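Local atomic coordinates of muconate lactonizing enzyme (Corynebacterium glutamicum, PDB entry 3I4K), a protein that belongs to the enolase superfamily, joining an enolase-like N-terminal domain to a barrel domain of alternating strands and helices that carries a magnesium ion. Residues Ser196-Ile201 with Val222-Gln227; Thr141-Val146 with Ser167-Met172. One frame throughout, in Å; residues are numbered along the deposited sequence.

How the contacts relate
From the N terminus the chain reaches contact 2 first. It closes when strand 167-171, entered after helix 149-163, returns to lie beside strand 137-144. Helix 177-189 then carries the chain to strand 196-200, and contact 1 closes in the same way after helix 207-219, when strand 224-226 comes alongside. The two loops follow one another in series, neither nesting nor crossing, and each is a beta-alpha-beta unit. They are joined edge to edge in the parallel part of one sheet because strands 167-171 and 196-200 are neighbours; probable backbone hydrogen bonds run from Leu170 N to Arg198 O and from Met172 N to Asp200 O. Together they form a continuous part of the barrel wall beside the magnesium ion.

Contact 1: Ser196-Ile201 with Val222-Gln227; sequences SLRIDI and VELFEQ. With MG (magnesium ion), chain J.
Asp200 and Glu226 sit side by side on parallel strands, their carboxylates stacked with planes only 16° apart. The Glu226 side chain leaves the strand with CG anti to the backbone N (chi1 174°) and stays extended, which carries its carboxylate as far as the metal. Its CB passes 3.1 Å from Ile199 O, its CG lies 3.4 Å from Asp200 CG, and its CD lies against Asp200 OD2. The two oxygens divide the work. Glu226 OE1 accepts a bond from a water at 2.8 Å, which also donates to Ile199 O, and forms a salt bridge with Lys169; Glu226 OE2 binds the magnesium ion at 2.2 Å. Asp200 OD2 binds the same ion at 2.3 Å, so the shared cation probably offsets the repulsion between the acids. Asp200 needs only a short chain, because its CB already points to the metal face and OD2 reaches the ion directly; its OD1 is held by Asn202 N and a metal-bound water.

At the other end, Ser196 OG donates to Glu223 OE1 at 2.6 Å, reaching it from the anti side and well out of the carboxylate plane. The same hydroxyl accepts a bond from Arg198 NE, 3.0 Å from Ser196 OG and nearly in the guanidinium plane, so the serine bridges arginine and glutamate as acceptor and donor.

Ile199 and Phe225 occupy the opposite face, where helices cover the sheet. Ile199 holds CG1 between its backbone N and carbonyl carbon (chi1 59°), bringing that atom to the ring edge, 3.7 Å from Phe225 CD1. Branched and aromatic side chains suit this apolar layer. Asp251 supplies the third acidic ligand, completing the trio of carboxylates at successive strand ends that marks the metal site of the enolase superfamily barrel.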
ATOM      1  N   SER A 196      -3.412  -3.245  30.615  1.00 44.39           N
ATOM      2  CA  SER A 196      -2.691  -2.150  29.978  1.00 40.70           C
ATOM      3  C   SER A 196      -3.664  -0.987  29.875  1.00 39.79           C
ATOM      4  O   SER A 196      -4.736  -1.119  29.278  1.00 40.21           O
ATOM      5  CB  SER A 196      -2.222  -2.565  28.576  1.00 38.79           C
ATOM      6  OG  SER A 196      -1.690  -1.454  27.854  1.00 38.77           O
ATOM      7  N   LEU A 197      -3.293   0.151  30.452  1.00 38.82           N
ATOM      8  CA  LEU A 197      -4.158   1.322  30.429  1.00 38.63           C
ATOM      9  C   LEU A 197      -3.680   2.412  29.479  1.00 38.14           C
ATOM     10  O   LEU A 197      -2.524   2.820  29.537  1.00 38.34           O
ATOM     11  CB  LEU A 197      -4.279   1.900  31.843  1.00 37.83           C
ATOM     12  CG  LEU A 197      -4.928   0.988  32.890  1.00 39.74           C
ATOM     13  CD1 LEU A 197      -4.932   1.679  34.245  1.00 37.43           C
ATOM     14  CD2 LEU A 197      -6.356   0.645  32.454  1.00 41.23           C
ATOM     15  N   ARG A 198      -4.584   2.873  28.617  1.00 36.85           N
ATOM     16  CA  ARG A 198      -4.304   3.939  27.659  1.00 36.47           C
ATOM     17  C   ARG A 198      -5.375   5.011  27.844  1.00 36.75           C
ATOM     18  O   ARG A 198      -6.453   4.722  28.370  1.00 33.88           O
ATOM     19  CB  ARG A 198      -4.403   3.445  26.210  1.00 37.85           C
ATOM     20  CG  ARG A 198      -3.576   2.229  25.862  1.00 32.94           C
ATOM     21  CD  ARG A 198      -4.313   0.966  26.240  1.00 34.31           C
ATOM     22  NE  ARG A 198      -3.544  -0.220  25.895  1.00 31.99           N
ATOM     23  CZ  ARG A 198      -3.480  -0.737  24.679  1.00 31.58           C
ATOM     24  NH1 ARG A 198      -4.145  -0.174  23.676  1.00 31.99           N
ATOM     25  NH2 ARG A 198      -2.754  -1.827  24.472  1.00 33.57           N
ATOM     26  N   ILE A 199      -5.072   6.242  27.428  1.00 35.01           N
ATOM     27  CA  ILE A 199      -6.045   7.326  27.500  1.00 35.42           C
ATOM     28  C   ILE A 199      -6.182   7.970  26.123  1.00 36.14           C
ATOM     29  O   ILE A 199      -5.412   7.669  25.204  1.00 33.55           O
ATOM     30  CB  ILE A 199      -5.666   8.393  28.558  1.00 35.38           C
ATOM     31  CG1 ILE A 199      -4.296   8.996  28.255  1.00 38.13           C
ATOM     32  CG2 ILE A 199      -5.704   7.783  29.942  1.00 35.15           C
ATOM     33  CD1 ILE A 199      -4.360  10.167  27.297  1.00 37.97           C
ATOM     34  N   ASP A 200      -7.184   8.827  25.975  1.00 35.52           N
ATOM     35  CA  ASP A 200      -7.441   9.520  24.717  1.00 34.85           C
ATOM     36  C   ASP A 200      -8.222  10.783  25.074  1.00 36.29           C
ATOM     37  O   ASP A 200      -9.322  10.700  25.629  1.00 35.91           O
ATOM     38  CB  ASP A 200      -8.262   8.622  23.779  1.00 34.34           C
ATOM     39  CG  ASP A 200      -8.498   9.256  22.419  1.00 34.49           C
ATOM     40  OD1 ASP A 200      -8.041  10.396  22.219  1.00 35.05           O
ATOM     41  OD2 ASP A 200      -9.142   8.626  21.544  1.00 35.93           O
ATOM     42  N   ILE A 201      -7.644  11.944  24.775  1.00 34.14           N
ATOM     43  CA  ILE A 201      -8.284  13.213  25.092  1.00 33.52           C
ATOM     44  C   ILE A 201      -8.886  13.891  23.869  1.00 35.37           C
ATOM     45  O   ILE A 201      -9.370  15.025  23.946  1.00 37.83           O
ATOM     46  CB  ILE A 201      -7.284  14.165  25.757  1.00 32.80           C
ATOM     47  CG1 ILE A 201      -6.353  13.357  26.664  1.00 29.68           C
ATOM     48  CG2 ILE A 201      -8.035  15.200  26.618  1.00 35.18           C
ATOM     49  CD1 ILE A 201      -5.357  14.190  27.425  1.00 27.86           C
ATOM     50  N   VAL A 222      -0.153   4.751  33.264  1.00 39.36           N
ATOM     51  CA  VAL A 222      -0.757   4.839  31.935  1.00 37.46           C
ATOM     52  C   VAL A 222       0.368   4.627  30.908  1.00 38.10           C
ATOM     53  O   VAL A 222       1.393   5.304  30.955  1.00 39.19           O
ATOM     54  CB  VAL A 222      -1.440   6.209  31.711  1.00 36.56           C
ATOM     55  CG1 VAL A 222      -1.936   6.312  30.284  1.00 33.40           C
ATOM     56  CG2 VAL A 222      -2.604   6.371  32.679  1.00 34.76           C
ATOM     57  N   GLU A 223       0.168   3.691  29.985  1.00 38.40           N
ATOM     58  CA  GLU A 223       1.191   3.349  28.992  1.00 39.24           C
ATOM     59  C   GLU A 223       1.073   4.002  27.634  1.00 37.48           C
ATOM     60  O   GLU A 223       1.977   3.874  26.817  1.00 37.54           O
ATOM     61  CB  GLU A 223       1.203   1.842  28.730  1.00 39.06           C
ATOM     62  CG  GLU A 223       1.248   0.962  29.936  1.00 44.07           C
ATOM     63  CD  GLU A 223       1.483  -0.478  29.543  1.00 45.14           C
ATOM     64  OE1 GLU A 223       0.780  -0.961  28.628  1.00 43.68           O
ATOM     65  OE2 GLU A 223       2.371  -1.120  30.144  1.00 47.69           O
ATOM     66  N   LEU A 224      -0.033   4.672  27.368  1.00 35.81           N
ATOM     67  CA  LEU A 224      -0.189   5.259  26.055  1.00 36.73           C
ATOM     68  C   LEU A 224      -1.066   6.490  26.068  1.00 34.59           C
ATOM     69  O   LEU A 224      -2.189   6.457  26.572  1.00 37.07           O
ATOM     70  CB  LEU A 224      -0.779   4.211  25.095  1.00 33.43           C
ATOM     71  CG  LEU A 224      -0.931   4.607  23.621  1.00 35.82           C
ATOM     72  CD1 LEU A 224       0.418   4.529  22.937  1.00 33.37           C
ATOM     73  CD2 LEU A 224      -1.894   3.663  22.922  1.00 34.83           C
ATOM     74  N   PHE A 225      -0.549   7.575  25.512  1.00 34.58           N
ATOM     75  CA  PHE A 225      -1.316   8.808  25.437  1.00 33.55           C
ATOM     76  C   PHE A 225      -1.788   9.048  24.006  1.00 34.25           C
ATOM     77  O   PHE A 225      -1.008   9.479  23.148  1.00 34.16           O
ATOM     78  CB  PHE A 225      -0.482  10.007  25.898  1.00 32.58           C
ATOM     79  CG  PHE A 225       0.109   9.860  27.275  1.00 33.59           C
ATOM     80  CD1 PHE A 225      -0.623   9.289  28.311  1.00 32.09           C
ATOM     81  CD2 PHE A 225       1.387  10.340  27.544  1.00 30.93           C
ATOM     82  CE1 PHE A 225      -0.083   9.203  29.606  1.00 33.88           C
ATOM     83  CE2 PHE A 225       1.930  10.262  28.816  1.00 30.98           C
ATOM     84  CZ  PHE A 225       1.192   9.690  29.855  1.00 31.37           C
ATOM     85  N   GLU A 226      -3.057   8.753  23.742  1.00 32.18           N
ATOM     86  CA  GLU A 226      -3.628   8.970  22.414  1.00 31.13           C
ATOM     87  C   GLU A 226      -4.072  10.425  22.261  1.00 32.23           C
ATOM     88  O   GLU A 226      -4.725  10.979  23.151  1.00 33.25           O
ATOM     89  CB  GLU A 226      -4.819   8.040  22.177  1.00 29.36           C
ATOM     90  CG  GLU A 226      -5.572   8.310  20.862  1.00 31.28           C
ATOM     91  CD  GLU A 226      -6.645   7.272  20.561  1.00 28.73           C
ATOM     92  OE1 GLU A 226      -6.833   6.347  21.381  1.00 28.62           O
ATOM     93  OE2 GLU A 226      -7.301   7.378  19.501  1.00 33.10           O
ATOM     94  N   GLN A 227      -3.701  11.026  21.128  1.00 30.95           N
ATOM     95  CA  GLN A 227      -4.017  12.409  20.773  1.00 30.00           C
ATOM     96  C   GLN A 227      -4.474  13.301  21.932  1.00 31.84           C
ATOM     97  O   GLN A 227      -5.618  13.763  21.963  1.00 32.72           O
ATOM     98  CB  GLN A 227      -5.089  12.425  19.679  1.00 29.53           C
ATOM     99  CG  GLN A 227      -5.125  13.714  18.867  1.00 28.77           C
ATOM    100  CD  GLN A 227      -3.970  13.812  17.860  1.00 29.37           C
ATOM    101  OE1 GLN A 227      -3.694  12.858  17.118  1.00 27.90           O
ATOM    102  NE2 GLN A 227      -3.311  14.969  17.818  1.00 25.94           N
TER
HETATM  103 MG    MG J 385      -9.051   8.617  19.274  1.00 28.28          MG
HETATM  104  O   HOH W   1      -5.724   5.229  23.652  1.00 35.09           O
HETATM  105  O   HOH W   2      -8.180  10.507  19.522  1.00 33.52           O

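Contact 2: Thr141-Val146 with Ser167-Met172; sequences TWALGV and SFKLKM. With ACY (acetic acid), chain I.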
ATOM      1  N   THR A 141      -9.004  -3.848  22.401  1.00 37.11           N
ATOM      2  CA  THR A 141      -8.863  -2.957  23.542  1.00 36.23           C
ATOM      3  C   THR A 141     -10.258  -2.385  23.765  1.00 36.40           C
ATOM      4  O   THR A 141     -10.918  -1.976  22.808  1.00 35.39           O
ATOM      5  CB  THR A 141      -7.891  -1.782  23.234  1.00 36.86           C
ATOM      6  OG1 THR A 141      -6.581  -2.293  22.963  1.00 33.85           O
ATOM      7  CG2 THR A 141      -7.822  -0.818  24.414  1.00 33.62           C
ATOM      8  N   TRP A 142     -10.713  -2.366  25.015  1.00 36.56           N
ATOM      9  CA  TRP A 142     -12.038  -1.828  25.318  1.00 38.59           C
ATOM     10  C   TRP A 142     -11.915  -0.374  25.766  1.00 35.96           C
ATOM     11  O   TRP A 142     -11.154  -0.059  26.679  1.00 34.65           O
ATOM     12  CB  TRP A 142     -12.734  -2.674  26.407  1.00 40.83           C
ATOM     13  CG  TRP A 142     -14.105  -2.156  26.815  1.00 42.63           C
ATOM     14  CD1 TRP A 142     -14.414  -1.461  27.954  1.00 44.68           C
ATOM     15  CD2 TRP A 142     -15.327  -2.252  26.062  1.00 42.73           C
ATOM     16  NE1 TRP A 142     -15.750  -1.118  27.954  1.00 42.15           N
ATOM     17  CE2 TRP A 142     -16.332  -1.589  26.808  1.00 42.72           C
ATOM     18  CE3 TRP A 142     -15.671  -2.831  24.832  1.00 43.89           C
ATOM     19  CZ2 TRP A 142     -17.660  -1.488  26.362  1.00 42.63           C
ATOM     20  CZ3 TRP A 142     -17.001  -2.731  24.385  1.00 45.32           C
ATOM     21  CH2 TRP A 142     -17.973  -2.063  25.154  1.00 45.38           C
ATOM     22  N   ALA A 143     -12.659   0.506  25.104  1.00 36.13           N
ATOM     23  CA  ALA A 143     -12.630   1.928  25.432  1.00 39.07           C
ATOM     24  C   ALA A 143     -13.845   2.344  26.264  1.00 40.59           C
ATOM     25  O   ALA A 143     -14.980   1.981  25.962  1.00 42.22           O
ATOM     26  CB  ALA A 143     -12.576   2.758  24.151  1.00 37.47           C
ATOM     27  N   LEU A 144     -13.593   3.096  27.321  1.00 42.33           N
ATOM     28  CA  LEU A 144     -14.665   3.588  28.165  1.00 45.38           C
ATOM     29  C   LEU A 144     -14.832   5.071  27.878  1.00 45.74           C
ATOM     30  O   LEU A 144     -13.844   5.803  27.796  1.00 47.36           O
ATOM     31  CB  LEU A 144     -14.323   3.418  29.649  1.00 44.71           C
ATOM     32  CG  LEU A 144     -14.234   2.026  30.273  1.00 47.45           C
ATOM     33  CD1 LEU A 144     -12.891   1.389  29.924  1.00 48.22           C
ATOM     34  CD2 LEU A 144     -14.389   2.145  31.785  1.00 43.31           C
ATOM     35  N   GLY A 145     -16.072   5.516  27.703  1.00 45.37           N
ATOM     36  CA  GLY A 145     -16.300   6.934  27.489  1.00 42.04           C
ATOM     37  C   GLY A 145     -15.981   7.579  28.828  1.00 41.71           C
ATOM     38  O   GLY A 145     -15.610   6.869  29.764  1.00 39.31           O
ATOM     39  N   VAL A 146     -16.105   8.899  28.942  1.00 42.10           N
ATOM     40  CA  VAL A 146     -15.809   9.551  30.210  1.00 43.78           C
ATOM     41  C   VAL A 146     -16.826   9.058  31.243  1.00 45.06           C
ATOM     42  O   VAL A 146     -18.030   9.186  31.051  1.00 43.35           O
ATOM     43  CB  VAL A 146     -15.854  11.097  30.074  1.00 45.83           C
ATOM     44  CG1 VAL A 146     -17.174  11.533  29.467  1.00 48.79           C
ATOM     45  CG2 VAL A 146     -15.644  11.750  31.438  1.00 44.84           C
ATOM     46  N   SER A 167      -6.588  -4.991  27.728  1.00 41.41           N
ATOM     47  CA  SER A 167      -6.233  -3.583  27.623  1.00 40.57           C
ATOM     48  C   SER A 167      -7.487  -2.710  27.586  1.00 39.40           C
ATOM     49  O   SER A 167      -8.503  -3.070  26.968  1.00 38.35           O
ATOM     50  CB  SER A 167      -5.380  -3.329  26.364  1.00 39.28           C
ATOM     51  OG  SER A 167      -6.157  -3.411  25.179  1.00 39.26           O
ATOM     52  N   PHE A 168      -7.396  -1.560  28.249  1.00 38.94           N
ATOM     53  CA  PHE A 168      -8.498  -0.612  28.328  1.00 39.79           C
ATOM     54  C   PHE A 168      -8.066   0.817  27.995  1.00 37.80           C
ATOM     55  O   PHE A 168      -7.003   1.276  28.407  1.00 34.85           O
ATOM     56  CB  PHE A 168      -9.105  -0.663  29.732  1.00 41.35           C
ATOM     57  CG  PHE A 168      -9.804  -1.953  30.031  1.00 41.88           C
ATOM     58  CD1 PHE A 168     -11.120  -2.158  29.614  1.00 43.47           C
ATOM     59  CD2 PHE A 168      -9.137  -2.985  30.685  1.00 43.29           C
ATOM     60  CE1 PHE A 168     -11.759  -3.373  29.842  1.00 43.46           C
ATOM     61  CE2 PHE A 168      -9.765  -4.202  30.917  1.00 42.69           C
ATOM     62  CZ  PHE A 168     -11.079  -4.397  30.495  1.00 43.92           C
ATOM     63  N   LYS A 169      -8.915   1.506  27.244  1.00 37.80           N
ATOM     64  CA  LYS A 169      -8.675   2.886  26.833  1.00 39.21           C
ATOM     65  C   LYS A 169      -9.696   3.795  27.534  1.00 39.84           C
ATOM     66  O   LYS A 169     -10.911   3.580  27.426  1.00 39.30           O
ATOM     67  CB  LYS A 169      -8.817   2.983  25.316  1.00 37.35           C
ATOM     68  CG  LYS A 169      -8.830   4.377  24.732  1.00 37.45           C
ATOM     69  CD  LYS A 169      -9.060   4.274  23.235  1.00 33.36           C
ATOM     70  CE  LYS A 169      -9.517   5.574  22.639  1.00 28.42           C
ATOM     71  NZ  LYS A 169      -9.579   5.453  21.160  1.00 32.15           N
ATOM     72  N   LEU A 170      -9.194   4.800  28.250  1.00 39.68           N
ATOM     73  CA  LEU A 170     -10.033   5.746  28.987  1.00 40.00           C
ATOM     74  C   LEU A 170     -10.103   7.125  28.325  1.00 40.52           C
ATOM     75  O   LEU A 170      -9.100   7.842  28.252  1.00 38.10           O
ATOM     76  CB  LEU A 170      -9.490   5.920  30.405  1.00 39.86           C
ATOM     77  CG  LEU A 170      -9.357   4.656  31.253  1.00 43.92           C
ATOM     78  CD1 LEU A 170      -8.510   4.929  32.478  1.00 42.56           C
ATOM     79  CD2 LEU A 170     -10.738   4.187  31.643  1.00 45.12           C
ATOM     80  N   LYS A 171     -11.287   7.499  27.852  1.00 40.07           N
ATOM     81  CA  LYS A 171     -11.462   8.802  27.226  1.00 39.78           C
ATOM     82  C   LYS A 171     -11.386   9.869  28.323  1.00 39.68           C
ATOM     83  O   LYS A 171     -11.795   9.628  29.455  1.00 40.19           O
ATOM     84  CB  LYS A 171     -12.816   8.866  26.499  1.00 40.18           C
ATOM     85  CG  LYS A 171     -12.873   8.056  25.192  1.00 41.69           C
ATOM     86  CD  LYS A 171     -14.302   7.909  24.657  1.00 42.89           C
ATOM     87  CE  LYS A 171     -14.353   7.417  23.202  1.00 43.69           C
ATOM     88  NZ  LYS A 171     -13.800   6.056  22.929  1.00 45.96           N
HETATM   89  N   MSE A 172     -10.838  11.033  27.986  1.00 39.02           N
HETATM   90  CA  MSE A 172     -10.700  12.144  28.923  1.00 40.83           C
HETATM   91  C   MSE A 172     -11.002  13.432  28.174  1.00 39.77           C
HETATM   92  O   MSE A 172     -11.317  13.408  26.990  1.00 40.05           O
HETATM   93  CB  MSE A 172      -9.268  12.250  29.446  1.00 40.83           C
HETATM   94  CG  MSE A 172      -8.685  10.998  30.060  1.00 43.40           C
HETATM   95 SE   MSE A 172      -6.847  11.339  30.641  1.00 49.22          SE
HETATM   96  CE  MSE A 172      -7.223  12.444  32.202  1.00 47.25           C
TER
HETATM   97  C   ACY I 384     -11.567   7.994  18.813  1.00 34.04           C
HETATM   98  O   ACY I 384     -11.256   9.172  18.768  1.00 32.46           O
HETATM   99  OXT ACY I 384     -10.643   7.067  19.069  1.00 34.02           O
HETATM  100  CH3 ACY I 384     -12.993   7.564  18.576  1.00 34.85           C
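Trp142 and Phe168 are brought together by different first torsions: Trp142 CG stands anti to its backbone N (chi1 178°), whereas Phe168 CG lies beside its own backbone N (chi1 -68°). The rings meet at their edges without stacking, the indole five-membered ring and the phenyl ring steeply inclined at 79°. Phe168 CD1 also packs 3.6 Å from Trp142 CB. The indole NE1 donates to Glu155 of helix 149-163, which fixes the ring's polar edge, and Phe168 leans on Ile156 and Ile160 of the same helix. Farther along this face Leu144 and Leu170 run alongside each other in the same direction, with Leu144 CD1 3.9 Å from Leu170 CD2; broad apolar groups suit the seam between sheet and helix.

The backbones pair in parallel through alternating bonds, among them a short one of 2.7 Å from Leu144 N to Lys169 O. At the Ser167 end of the pairing Thr141 OG1 and Ser167 OG share one short hydrogen bond of 2.5 Å, either being able to donate.

On the face of Ala143, a methyl group leaves room for lysine chains. Lys169 runs out fully extended past it, CD 3.9 Å from Ala143 CB, so that Lys169 NZ reaches OXT of the acetic acid at 2.8 Å; Glu329 is a further salt-bridge partner. The acetic acid, probably from the crystallisation liquor, also binds the magnesium ion through both oxygens. Lys171 takes another path: its CD lies 3.6 Å from Gly145 CA, and a bend at the last torsion brings Lys171 NZ to 3.7 Å from Ala143 CB. Such a beta-alpha-beta unit, apolar toward its helix, carries Lys169 and Lys171 in a Lys-x-Lys pattern toward the metal pocket, probably as in muconate lactonizing enzyme relatives.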